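Side-chain contact in beta subunit of a putative Aromatic-ring-hydroxylating dioxygenase (PDB 3EBY), which probably serves as the beta subunit of an aromatic-ring-hydroxylating dioxygenase, an enzyme type that adds molecular oxygen to aromatic rings: residues D17-N20 / A21-L25. Numbering follows the deposited sequence.
Sequences DDFN and AAYGL
Ala-21 donates its N-H to Asp-17 O at 3.0 Å, while its methyl rests 3.6 Å from Asp-18 O. One step on, Ala-22 N reaches Asp-18 O at 3.1 Å, and its CB lies against that same oxygen. Tyr-23 carries the side-chain part of the contact. Its N bonds to Phe-19 O at 2.8 Å, the shortest of the four i to i+4 bonds here and also the most bent, at 147°. Farther out from the backbone the two rings meet obliquely, Tyr-23 CD2 lying 3.9 Å from Phe-19 CE1. Four residues apart, they share a flank of the helix, and both hold CG anti to the backbone N (chi1 179° for Phe-19, 177° for Tyr-23), so the rings leave it in a similar direction. Asn-20 OD1 sits in the plane of the Phe-19 ring, at its edge, and accepts a hydrogen bond from Arg-146, which also makes a cation-pi contact with Tyr-23; one guanidinium thus ties both residues to the sheet. The phenol OH of Tyr-23 is gripped by Trp-35 NE1 and the terminal carboxylate of Ile-163. Gly-24 N follows, bonded to Asn-20 O. All this belongs to helix 8-28, which packs on the curved sheet of an NTF2-like fold: Phe-19 meets Phe-134 of strand 122-135 edge-to-face, whereas Asp-18 forms a salt bridge with Arg-94 of the second subunit, and Ala-21 and Leu-25 pack on Val-96 of that subunit, on its strand 87-101.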
ATOM      1  N   ASP A  17      -9.753  -8.668   0.603  1.00 15.17           N
ATOM      2  CA  ASP A  17      -8.695  -7.838   1.148  1.00 16.14           C
ATOM      3  C   ASP A  17      -7.951  -8.533   2.329  1.00 12.50           C
ATOM      4  O   ASP A  17      -6.730  -8.485   2.394  1.00 16.39           O
ATOM      5  CB  ASP A  17      -9.225  -6.462   1.566  1.00 14.78           C
ATOM      6  CG  ASP A  17      -9.577  -5.562   0.371  1.00 13.46           C
ATOM      7  OD1 ASP A  17      -8.931  -5.680  -0.700  1.00 14.16           O
ATOM      8  OD2 ASP A  17     -10.464  -4.676   0.545  1.00 18.41           O
ATOM      9  N   ASP A  18      -8.678  -9.252   3.184  1.00 14.27           N
ATOM     10  CA  ASP A  18      -8.055 -10.040   4.271  1.00 15.23           C
ATOM     11  C   ASP A  18      -7.155 -11.145   3.690  1.00 15.49           C
ATOM     12  O   ASP A  18      -6.001 -11.310   4.103  1.00 14.51           O
ATOM     13  CB  ASP A  18      -9.130 -10.705   5.139  1.00 14.85           C
ATOM     14  CG  ASP A  18      -9.803  -9.752   6.106  1.00 18.21           C
ATOM     15  OD1 ASP A  18      -9.339  -8.622   6.317  1.00 17.96           O
ATOM     16  OD2 ASP A  18     -10.779 -10.208   6.749  1.00 18.57           O
ATOM     17  N   PHE A  19      -7.672 -11.853   2.685  1.00 14.90           N
ATOM     18  CA  PHE A  19      -6.902 -12.879   1.991  1.00 15.96           C
ATOM     19  C   PHE A  19      -5.572 -12.290   1.485  1.00 15.16           C
ATOM     20  O   PHE A  19      -4.498 -12.858   1.720  1.00 14.87           O
ATOM     21  CB  PHE A  19      -7.711 -13.450   0.803  1.00 16.17           C
ATOM     22  CG  PHE A  19      -6.972 -14.500   0.012  1.00 13.94           C
ATOM     23  CD1 PHE A  19      -5.998 -14.136  -0.904  1.00 14.29           C
ATOM     24  CD2 PHE A  19      -7.172 -15.858   0.273  1.00 15.46           C
ATOM     25  CE1 PHE A  19      -5.288 -15.069  -1.596  1.00 17.67           C
ATOM     26  CE2 PHE A  19      -6.428 -16.825  -0.410  1.00 15.42           C
ATOM     27  CZ  PHE A  19      -5.473 -16.417  -1.347  1.00 17.77           C
ATOM     28  N   ASN A  20      -5.632 -11.145   0.795  1.00 15.18           N
ATOM     29  CA  ASN A  20      -4.407 -10.564   0.218  1.00 13.99           C
ATOM     30  C   ASN A  20      -3.394 -10.146   1.300  1.00 13.94           C
ATOM     31  O   ASN A  20      -2.200 -10.386   1.147  1.00 15.83           O
ATOM     32  CB  ASN A  20      -4.732  -9.390  -0.723  1.00 18.93           C
ATOM     33  CG  ASN A  20      -5.222  -9.863  -2.095  1.00 16.66           C
ATOM     34  OD1 ASN A  20      -5.024 -11.017  -2.454  1.00 17.33           O
ATOM     35  ND2 ASN A  20      -5.999  -9.014  -2.789  1.00 16.14           N
ATOM     36  N   ALA A  21      -3.879  -9.559   2.390  1.00 16.10           N
ATOM     37  CA  ALA A  21      -2.989  -9.167   3.505  1.00 15.36           C
ATOM     38  C   ALA A  21      -2.225 -10.382   4.051  1.00 16.40           C
ATOM     39  O   ALA A  21      -1.003 -10.354   4.187  1.00 14.89           O
ATOM     40  CB  ALA A  21      -3.786  -8.466   4.611  1.00 13.87           C
ATOM     41  N   ALA A  22      -2.945 -11.486   4.268  1.00 15.64           N
ATOM     42  CA  ALA A  22      -2.374 -12.707   4.816  1.00 16.38           C
ATOM     43  C   ALA A  22      -1.489 -13.427   3.800  1.00 15.68           C
ATOM     44  O   ALA A  22      -0.496 -13.999   4.167  1.00 16.65           O
ATOM     45  CB  ALA A  22      -3.479 -13.632   5.280  1.00 21.13           C
ATOM     46  N   TYR A  23      -1.837 -13.302   2.516  1.00 16.58           N
ATOM     47  CA  TYR A  23      -1.052 -13.895   1.426  1.00 16.19           C
ATOM     48  C   TYR A  23       0.343 -13.225   1.378  1.00 16.37           C
ATOM     49  O   TYR A  23       1.391 -13.894   1.300  1.00 15.56           O
ATOM     50  CB  TYR A  23      -1.807 -13.701   0.095  1.00 16.31           C
ATOM     51  CG  TYR A  23      -1.089 -14.213  -1.154  1.00 13.40           C
ATOM     52  CD1 TYR A  23      -0.092 -13.458  -1.779  1.00 15.51           C
ATOM     53  CD2 TYR A  23      -1.427 -15.436  -1.723  1.00 14.81           C
ATOM     54  CE1 TYR A  23       0.558 -13.930  -2.909  1.00 15.90           C
ATOM     55  CE2 TYR A  23      -0.766 -15.907  -2.869  1.00 14.64           C
ATOM     56  CZ  TYR A  23       0.234 -15.168  -3.428  1.00 17.42           C
ATOM     57  OH  TYR A  23       0.852 -15.619  -4.588  1.00 16.99           O
ATOM     58  N   GLY A  24       0.361 -11.902   1.408  1.00 14.00           N
ATOM     59  CA  GLY A  24       1.635 -11.178   1.415  1.00 14.92           C
ATOM     60  C   GLY A  24       2.485 -11.518   2.620  1.00 16.98           C
ATOM     61  O   GLY A  24       3.698 -11.682   2.495  1.00 14.85           O
ATOM     62  N   LEU A  25       1.858 -11.591   3.807  1.00 16.34           N
ATOM     63  CA  LEU A  25       2.622 -11.845   5.049  1.00 18.10           C
ATOM     64  C   LEU A  25       3.157 -13.282   5.095  1.00 17.66           C
ATOM     65  O   LEU A  25       4.278 -13.508   5.546  1.00 16.69           O
ATOM     66  CB  LEU A  25       1.796 -11.533   6.300  1.00 21.58           C
ATOM     67  CG  LEU A  25       1.871 -10.056   6.756  1.00 31.38           C
ATOM     68  CD1 LEU A  25       0.965  -9.830   7.958  1.00 36.45           C
ATOM     69  CD2 LEU A  25       3.313  -9.642   7.080  1.00 29.71           C
TER